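Local coordinates for imidazolonepropionase (Unidentified, PDB 2Q09), which catalyses the hydrolytic opening of the imidazolone ring of imidazolone-5-propanoate to N-formimidoyl-L-glutamate, the third step of histidine degradation, at residues A[153-158]-A[206-211]; A[197-202]-A[229-234]; A[303-306]-A[311-314]; A[334-337]-A[342-345]. All coordinates share one frame; numbering follows the deposited sequence.

Contact 1: residues A[153-158]-A[206-211]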
# COMPACT_ATOMS: atom_id res chain seq x y z
N LYS A 153 14.26 7.50 -11.15
CA LYS A 153 15.10 7.82 -10.00
C LYS A 153 14.34 7.39 -8.74
O LYS A 153 14.91 6.83 -7.82
CB LYS A 153 15.38 9.33 -9.97
CG LYS A 153 16.04 9.82 -8.70
CD LYS A 153 16.44 11.30 -8.81
CE LYS A 153 15.24 12.21 -8.93
NZ LYS A 153 15.64 13.65 -8.99
N MSE A 154 13.05 7.69 -8.71
CA MSE A 154 12.23 7.33 -7.56
C MSE A 154 12.12 5.82 -7.42
O MSE A 154 12.22 5.28 -6.31
CB MSE A 154 10.85 7.97 -7.69
CG MSE A 154 10.91 9.49 -7.60
SE MSE A 154 9.21 10.33 -7.81
CE MSE A 154 8.85 9.88 -9.62
N LEU A 155 11.93 5.14 -8.54
CA LEU A 155 11.83 3.68 -8.50
C LEU A 155 13.14 3.07 -8.01
O LEU A 155 13.13 2.06 -7.31
CB LEU A 155 11.47 3.13 -9.89
CG LEU A 155 10.17 3.65 -10.50
CD1 LEU A 155 9.96 3.00 -11.86
CD2 LEU A 155 8.99 3.33 -9.57
N ARG A 156 14.26 3.68 -8.39
CA ARG A 156 15.55 3.16 -7.94
C ARG A 156 15.70 3.35 -6.43
O ARG A 156 16.24 2.49 -5.75
CB ARG A 156 16.71 3.85 -8.67
CG ARG A 156 16.90 3.34 -10.10
CD ARG A 156 18.27 3.72 -10.66
NE ARG A 156 18.39 5.16 -10.89
CZ ARG A 156 17.95 5.78 -11.97
NH1 ARG A 156 17.36 5.11 -12.94
NH2 ARG A 156 18.11 7.09 -12.08
N VAL A 157 15.23 4.49 -5.91
CA VAL A 157 15.32 4.73 -4.48
C VAL A 157 14.46 3.68 -3.76
O VAL A 157 14.85 3.18 -2.70
CB VAL A 157 14.80 6.14 -4.10
CG1 VAL A 157 14.65 6.25 -2.58
CG2 VAL A 157 15.76 7.21 -4.60
N ALA A 158 13.31 3.36 -4.34
CA ALA A 158 12.42 2.37 -3.74
C ALA A 158 13.15 1.01 -3.64
O ALA A 158 13.14 0.37 -2.59
CB ALA A 158 11.15 2.24 -4.56
N GLY A 206 13.78 -3.26 -15.11
CA GLY A 206 13.17 -4.06 -14.06
C GLY A 206 12.86 -3.21 -12.83
O GLY A 206 12.93 -3.69 -11.70
N LEU A 207 12.50 -1.96 -13.06
CA LEU A 207 12.21 -1.03 -11.96
C LEU A 207 10.76 -0.91 -11.52
O LEU A 207 10.49 -0.38 -10.44
CB LEU A 207 12.73 0.36 -12.32
CG LEU A 207 14.25 0.54 -12.35
CD1 LEU A 207 14.60 1.97 -12.73
CD2 LEU A 207 14.83 0.20 -10.97
N ALA A 208 9.82 -1.41 -12.33
CA ALA A 208 8.41 -1.29 -11.98
C ALA A 208 7.65 -2.61 -11.88
O ALA A 208 7.67 -3.42 -12.80
CB ALA A 208 7.70 -0.37 -12.98
N ASP A 209 6.98 -2.83 -10.75
CA ASP A 209 6.21 -4.04 -10.55
C ASP A 209 4.78 -3.81 -11.03
O ASP A 209 4.04 -4.76 -11.29
CB ASP A 209 6.20 -4.45 -9.07
CG ASP A 209 7.58 -4.78 -8.56
OD1 ASP A 209 8.32 -5.49 -9.27
OD2 ASP A 209 7.92 -4.35 -7.43
N ALA A 210 4.39 -2.54 -11.15
CA ALA A 210 3.05 -2.19 -11.60
C ALA A 210 2.98 -0.76 -12.12
O ALA A 210 3.92 0.02 -11.94
CB ALA A 210 2.05 -2.37 -10.46
N VAL A 211 1.87 -0.44 -12.80
CA VAL A 211 1.65 0.89 -13.35
C VAL A 211 0.33 1.44 -12.79
O VAL A 211 -0.69 0.75 -12.81
CB VAL A 211 1.58 0.87 -14.89
CG1 VAL A 211 1.29 2.27 -15.42
CG2 VAL A 211 2.89 0.35 -15.45
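Leu155 and Leu207 bring their CA atoms to 5.9 Å where helix 148-164 passes the loop that leads into strand 210-213. Leu155 points at that loop. Its CB lies 3.7 Å from Leu207 O. With chi1 at -58° its CG stands beside its own backbone N, and CD1 reaches along the loop. CD1 lies 3.9 Å from Leu207 CB and 4.2 Å from Ala208 CB. The Leu207 branches reach the next helix residue, Arg156, whose CG meets Leu207 CD1 at 3.8 Å and also lies near CD2. The Arg156 chain bends beyond this point, and NE forms a salt bridge with Glu116. Cutting Leu155 back to an alanine would remove CD1 and is likely to open a gap beside Leu207 CB and Ala208 CB, seating the loop less firmly on the helix. Leu207 O is not left to the apolar side chains, since Thr171 OG1 hydrogen-bonds to it. Gly206, with positive phi, ends helix 187-204 in a Schellman motif. The loop leaves outer helix 187-204 of the TIM barrel and packs on its neighbour, helix 148-164. Leu155 also packs on Leu173 of strand 168-176, to which the chain after Leu207 bonds, Asp209 to Thr171 and Ala210 to Leu173.

Contact 2: residues A[197-202]-A[229-234]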
# COMPACT_ATOMS: atom_id res chain seq x y z
N GLU A 197 8.20 5.79 -23.92
CA GLU A 197 9.54 5.94 -23.37
C GLU A 197 9.70 5.53 -21.91
O GLU A 197 10.53 4.68 -21.59
CB GLU A 197 9.98 7.40 -23.55
CG GLU A 197 10.08 7.81 -25.01
CD GLU A 197 10.19 9.30 -25.22
OE1 GLU A 197 10.72 10.00 -24.33
OE2 GLU A 197 9.76 9.78 -26.29
N ILE A 198 8.91 6.12 -21.02
CA ILE A 198 9.04 5.82 -19.61
C ILE A 198 8.72 4.37 -19.23
O ILE A 198 9.53 3.70 -18.58
CB ILE A 198 8.20 6.79 -18.77
CG1 ILE A 198 8.55 8.23 -19.19
CG2 ILE A 198 8.51 6.60 -17.28
CD1 ILE A 198 8.02 9.33 -18.28
N ILE A 199 7.55 3.88 -19.62
CA ILE A 199 7.20 2.50 -19.29
C ILE A 199 8.25 1.54 -19.88
O ILE A 199 8.75 0.65 -19.19
CB ILE A 199 5.77 2.15 -19.78
CG1 ILE A 199 4.75 2.81 -18.84
CG2 ILE A 199 5.56 0.65 -19.84
CD1 ILE A 199 3.27 2.53 -19.18
N PRO A 200 8.62 1.72 -21.16
CA PRO A 200 9.63 0.82 -21.74
C PRO A 200 10.97 0.85 -21.00
O PRO A 200 11.57 -0.20 -20.74
CB PRO A 200 9.75 1.32 -23.18
CG PRO A 200 8.34 1.73 -23.48
CD PRO A 200 7.95 2.49 -22.22
N ALA A 201 11.44 2.05 -20.65
CA ALA A 201 12.72 2.17 -19.94
C ALA A 201 12.63 1.57 -18.54
O ALA A 201 13.56 0.92 -18.06
CB ALA A 201 13.13 3.64 -19.85
N ALA A 202 11.49 1.80 -17.88
CA ALA A 202 11.29 1.28 -16.53
C ALA A 202 11.27 -0.24 -16.54
O ALA A 202 11.87 -0.88 -15.68
CB ALA A 202 9.98 1.82 -15.95
N TYR A 229 -2.61 1.92 -19.71
CA TYR A 229 -2.80 0.50 -19.43
C TYR A 229 -2.41 -0.37 -20.61
O TYR A 229 -1.92 -1.49 -20.44
CB TYR A 229 -4.26 0.21 -19.04
CG TYR A 229 -4.68 0.80 -17.70
CD1 TYR A 229 -3.73 1.29 -16.81
CD2 TYR A 229 -6.02 0.85 -17.33
CE1 TYR A 229 -4.10 1.81 -15.58
CE2 TYR A 229 -6.40 1.37 -16.10
CZ TYR A 229 -5.44 1.85 -15.23
OH TYR A 229 -5.82 2.38 -14.01
N LEU A 230 -2.62 0.14 -21.82
CA LEU A 230 -2.27 -0.60 -23.03
C LEU A 230 -0.77 -0.82 -23.09
O LEU A 230 -0.30 -1.91 -23.41
CB LEU A 230 -2.74 0.16 -24.27
CG LEU A 230 -4.23 0.04 -24.57
CD1 LEU A 230 -4.59 0.95 -25.72
CD2 LEU A 230 -4.57 -1.40 -24.90
N ALA A 231 -0.01 0.23 -22.79
CA ALA A 231 1.44 0.16 -22.81
C ALA A 231 1.92 -0.79 -21.71
O ALA A 231 2.78 -1.65 -21.95
CB ALA A 231 2.02 1.55 -22.60
N ALA A 232 1.37 -0.63 -20.52
CA ALA A 232 1.74 -1.49 -19.39
C ALA A 232 1.55 -2.93 -19.85
O ALA A 232 2.43 -3.77 -19.70
CB ALA A 232 0.84 -1.19 -18.20
N ASP A 233 0.37 -3.18 -20.42
CA ASP A 233 0.00 -4.50 -20.93
C ASP A 233 1.09 -5.08 -21.84
O ASP A 233 1.49 -6.22 -21.69
CB ASP A 233 -1.31 -4.38 -21.72
CG ASP A 233 -1.83 -5.72 -22.20
OD1 ASP A 233 -2.78 -5.73 -23.01
OD2 ASP A 233 -1.31 -6.77 -21.76
N GLN A 234 1.56 -4.27 -22.78
CA GLN A 234 2.59 -4.68 -23.73
C GLN A 234 3.90 -5.11 -23.08
O GLN A 234 4.64 -5.92 -23.64
CB GLN A 234 2.86 -3.56 -24.72
CG GLN A 234 1.66 -3.16 -25.57
CD GLN A 234 1.30 -4.19 -26.63
OE1 GLN A 234 0.86 -5.29 -26.32
NE2 GLN A 234 1.49 -3.83 -27.89
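Ile199 lays the end of its longer branch against the methyl of Ala231 and the adjoining backbone of helix 222-234. Its CD1 is 3.8 Å from Ala231 CB. The same methyl is 3.9 Å from Ala232 N, so it rests on the link between the two alanines. The shorter branch takes a smaller share: Ile199 CG2 comes to 4.2 Å from Ala231 O. Chi1 of -75° places CG1 beside the backbone N of Ile199, and chi2 of -179° extends CD1 straight across to the facing helix. Ala231 points its CB at helix 187-204. Ala232 is turned more to the side and offers mainly backbone. The nearest CA atoms, those of Ile199 and Ala232, are 6.8 Å apart. Small residues on one helix thus let a single large side chain from the other come close to its main chain. No hydrogen bond crosses the contact.

The two helices are neighbours on the outside of the TIM barrel, and strand 210-213 lies between them in sequence. Helix 187-204 is kinked here because Pro200 has no N-H to give to the preceding turn. The helix continues past it, with Ala201 N bonded to Glu197 O and Ala202 N to Ile198 O. Ile199 also packs on Tyr235 and Leu237, which follow helix 222-234. Ala231 has a further neighbour in Cys195, about one turn before Ile199. Ala232 touches Val239 of strand 238-243, on the barrel side. Tyr229 also faces that strand, and its OH hydrogen-bonds to Lys240 O.

Contact 3: residues A[303-306]-A[311-314]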
# COMPACT_ATOMS: atom_id res chain seq x y z
N VAL A 303 -20.79 0.01 2.27
CA VAL A 303 -21.91 -0.90 2.41
C VAL A 303 -22.15 -1.68 1.11
O VAL A 303 -22.28 -2.89 1.13
CB VAL A 303 -23.20 -0.14 2.81
CG1 VAL A 303 -24.39 -1.09 2.79
CG2 VAL A 303 -23.03 0.45 4.20
N ALA A 304 -22.19 -0.97 -0.01
CA ALA A 304 -22.40 -1.61 -1.30
C ALA A 304 -21.26 -2.56 -1.67
O ALA A 304 -21.50 -3.64 -2.22
CB ALA A 304 -22.59 -0.56 -2.39
N LEU A 305 -20.03 -2.16 -1.38
CA LEU A 305 -18.88 -3.02 -1.68
C LEU A 305 -18.99 -4.31 -0.88
O LEU A 305 -18.68 -5.39 -1.37
CB LEU A 305 -17.57 -2.31 -1.33
CG LEU A 305 -17.13 -1.19 -2.27
CD1 LEU A 305 -15.92 -0.47 -1.66
CD2 LEU A 305 -16.76 -1.77 -3.65
N ARG A 306 -19.43 -4.19 0.37
CA ARG A 306 -19.60 -5.36 1.21
C ARG A 306 -20.68 -6.26 0.64
O ARG A 306 -20.48 -7.47 0.51
CB ARG A 306 -19.95 -4.97 2.64
CG ARG A 306 -18.75 -4.81 3.54
CD ARG A 306 -19.13 -5.03 4.99
NE ARG A 306 -19.96 -3.95 5.51
CZ ARG A 306 -19.53 -3.02 6.35
NH1 ARG A 306 -18.28 -3.02 6.76
NH2 ARG A 306 -20.37 -2.08 6.77
N PRO A 311 -13.50 -7.45 -1.95
CA PRO A 311 -12.52 -7.34 -0.86
C PRO A 311 -11.99 -5.92 -0.75
O PRO A 311 -11.69 -5.28 -1.75
CB PRO A 311 -11.45 -8.34 -1.27
CG PRO A 311 -11.52 -8.34 -2.77
CD PRO A 311 -13.01 -8.34 -3.02
N MSE A 312 -11.91 -5.41 0.47
CA MSE A 312 -11.45 -4.04 0.68
C MSE A 312 -10.13 -4.00 1.45
O MSE A 312 -10.02 -4.51 2.57
CB MSE A 312 -12.50 -3.24 1.45
CG MSE A 312 -13.90 -3.24 0.82
SE MSE A 312 -15.15 -2.28 1.96
CE MSE A 312 -15.37 -3.58 3.35
N ALA A 313 -9.13 -3.39 0.83
CA ALA A 313 -7.84 -3.25 1.48
C ALA A 313 -7.85 -1.86 2.13
O ALA A 313 -8.65 -1.01 1.76
CB ALA A 313 -6.71 -3.34 0.45
N VAL A 314 -6.98 -1.67 3.11
CA VAL A 314 -6.87 -0.38 3.79
C VAL A 314 -5.40 0.01 3.72
O VAL A 314 -4.52 -0.82 3.99
CB VAL A 314 -7.29 -0.47 5.27
CG1 VAL A 314 -6.96 0.84 5.98
CG2 VAL A 314 -8.79 -0.74 5.38
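Met312 and Leu305 make the apolar half of this contact. Met312 is selenomethionine here, with selenium standing in for sulfur, and its SE lies 4.1 Å from Leu305 CB. It is equally far, 4.1 Å, from Leu305 CD1. The heavy chalcogen thus sits against the side of the leucine, touching both its root and one branch. Leu305 has further apolar neighbours in Ala284, Leu269 and Ile274.

The second kind of contact is with the aliphatic part of a charged residue. Met312 CE meets Arg306 CG at 3.6 Å. The bend at chi3 of Met312, -75°, turns CE off the line of the chain and onto the arginine. One side chain therefore touches two successive helix residues, SE on the first and CE on the second.

Polar bonds lie round the contact and none crosses it. The Arg306 chain also bends at chi3, and its NH1 forms a salt bridge with Glu345 of helix 343-349. Pro311 and Ala313 bond through their backbone to strand 283-286, both to Ala284 and Ala313 also to Leu286. Strand 312-314 is the last of the eight parallel strands of the TIM barrel. Helix 302-307 comes just before it in the chain. Leu305 points toward the start of the strand, while Arg306 stands to the side, at the edge of the contact.

The contact is van der Waals packing, buried at Leu305 and more open at Arg306. The arginine takes part with its CG methylene, while its charge is directed to a carboxylate on another helix.

Contact 4: residues A[334-337]-A[342-345]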
# COMPACT_ATOMS: atom_id res chain seq x y z
N MSE A 334 -8.83 4.76 11.39
CA MSE A 334 -9.70 5.66 10.64
C MSE A 334 -10.67 4.92 9.73
O MSE A 334 -11.80 5.37 9.55
CB MSE A 334 -8.88 6.67 9.84
CG MSE A 334 -8.19 7.69 10.71
SE MSE A 334 -7.36 9.13 9.70
CE MSE A 334 -6.79 10.24 11.20
N ALA A 335 -10.25 3.80 9.16
CA ALA A 335 -11.14 3.02 8.31
C ALA A 335 -12.34 2.59 9.16
O ALA A 335 -13.48 2.62 8.70
CB ALA A 335 -10.43 1.79 7.75
N CYS A 336 -12.08 2.21 10.40
CA CYS A 336 -13.14 1.79 11.30
C CYS A 336 -14.01 2.97 11.72
O CYS A 336 -15.23 2.95 11.55
CB CYS A 336 -12.56 1.14 12.56
SG CYS A 336 -11.76 -0.47 12.30
N THR A 337 -13.37 4.00 12.24
CA THR A 337 -14.09 5.18 12.73
C THR A 337 -14.78 6.01 11.65
O THR A 337 -15.93 6.41 11.84
CB THR A 337 -13.14 6.11 13.52
OG1 THR A 337 -12.58 5.40 14.63
CG2 THR A 337 -13.90 7.34 14.04
N THR A 342 -15.05 -2.91 10.49
CA THR A 342 -14.87 -3.57 11.78
C THR A 342 -13.37 -3.78 11.94
O THR A 342 -12.63 -3.75 10.95
CB THR A 342 -15.56 -4.95 11.82
OG1 THR A 342 -15.00 -5.78 10.80
CG2 THR A 342 -17.05 -4.81 11.57
N PRO A 343 -12.89 -3.98 13.17
CA PRO A 343 -11.45 -4.20 13.30
C PRO A 343 -10.98 -5.42 12.50
O PRO A 343 -9.85 -5.47 12.04
CB PRO A 343 -11.25 -4.39 14.81
CG PRO A 343 -12.34 -3.48 15.39
CD PRO A 343 -13.53 -3.81 14.49
N VAL A 344 -11.87 -6.40 12.33
CA VAL A 344 -11.49 -7.60 11.59
C VAL A 344 -11.40 -7.30 10.08
O VAL A 344 -10.53 -7.84 9.39
CB VAL A 344 -12.47 -8.78 11.87
CG1 VAL A 344 -13.83 -8.54 11.23
CG2 VAL A 344 -11.85 -10.08 11.39
N GLU A 345 -12.27 -6.42 9.57
CA GLU A 345 -12.20 -6.06 8.16
C GLU A 345 -10.91 -5.26 7.93
O GLU A 345 -10.25 -5.39 6.89
CB GLU A 345 -13.41 -5.21 7.75
CG GLU A 345 -14.74 -5.96 7.74
CD GLU A 345 -15.92 -5.06 7.43
OE1 GLU A 345 -16.03 -3.97 8.03
OE2 GLU A 345 -16.75 -5.44 6.57
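Cys336 directs its thiol at the peptide link between Thr342 and Pro343. SG stands over the face of that link, 3.7 Å from Thr342 O and 3.8 Å from Pro343 N. The approach is from above the flat group, and no hydrogen bond is formed. The proline ring lies beside the sulfur, with Pro343 CG 4.4 Å from Cys336 SG. Chi1 of -69° holds SG anti to the carbonyl carbon of Cys336, and from there it reaches the start of helix 343-349. The CA atoms of Cys336 and Thr342 are 5.7 Å apart. Thr342 and Pro343 point their CB atoms away from helix 328-339, so they meet the cysteine largely with backbone and ring atoms.

The fold here is a tight connection between two helices, 328-339 and 343-349, and Thr342 is the N-cap of the second. Thr342 and Glu345 form a capping box. Glu345 N gives a hydrogen bond to Thr342 OG1, 3.1 Å long with an angle of 152° at the hydrogen. In return Thr342 N bonds to Glu345 OE1 at 2.9 Å. That N-H meets the carboxylate on its anti side, 15° out of its plane. OE1 also meets Arg306 NH1 in a salt bridge. Each side chain is held by the backbone N-H of the other residue across the first turn. The two bonds also satisfy two backbone N-H groups at the helix start.

Nearby, Ala335 bonds through its backbone to Leu341 and packs on Val314 of the barrel. Pro343 and Val344 also touch Tyr24.

How the contacts relate
From the N terminus, contact 1 closes a long loop from helix 148-164 to the entry of strand 210-213. Contact 2 opens inside that loop, on helix 187-204, and closes beyond it on helix 222-234, so the two cross. They touch: Ala202 O probably accepts a hydrogen bond from Leu207 N, and Val211 packs on Ala232. Contacts 3 and 4 follow in series, each closing a short loop. Contact 3 ties helix 302-307 to the last barrel strand, and contact 4 joins two later helices. Val314 on Ala335 and the Arg306-Glu345 salt bridge connect them. Contacts 1 and 3, with centres about 28 Å apart, lie on opposite sides of the chain's centre.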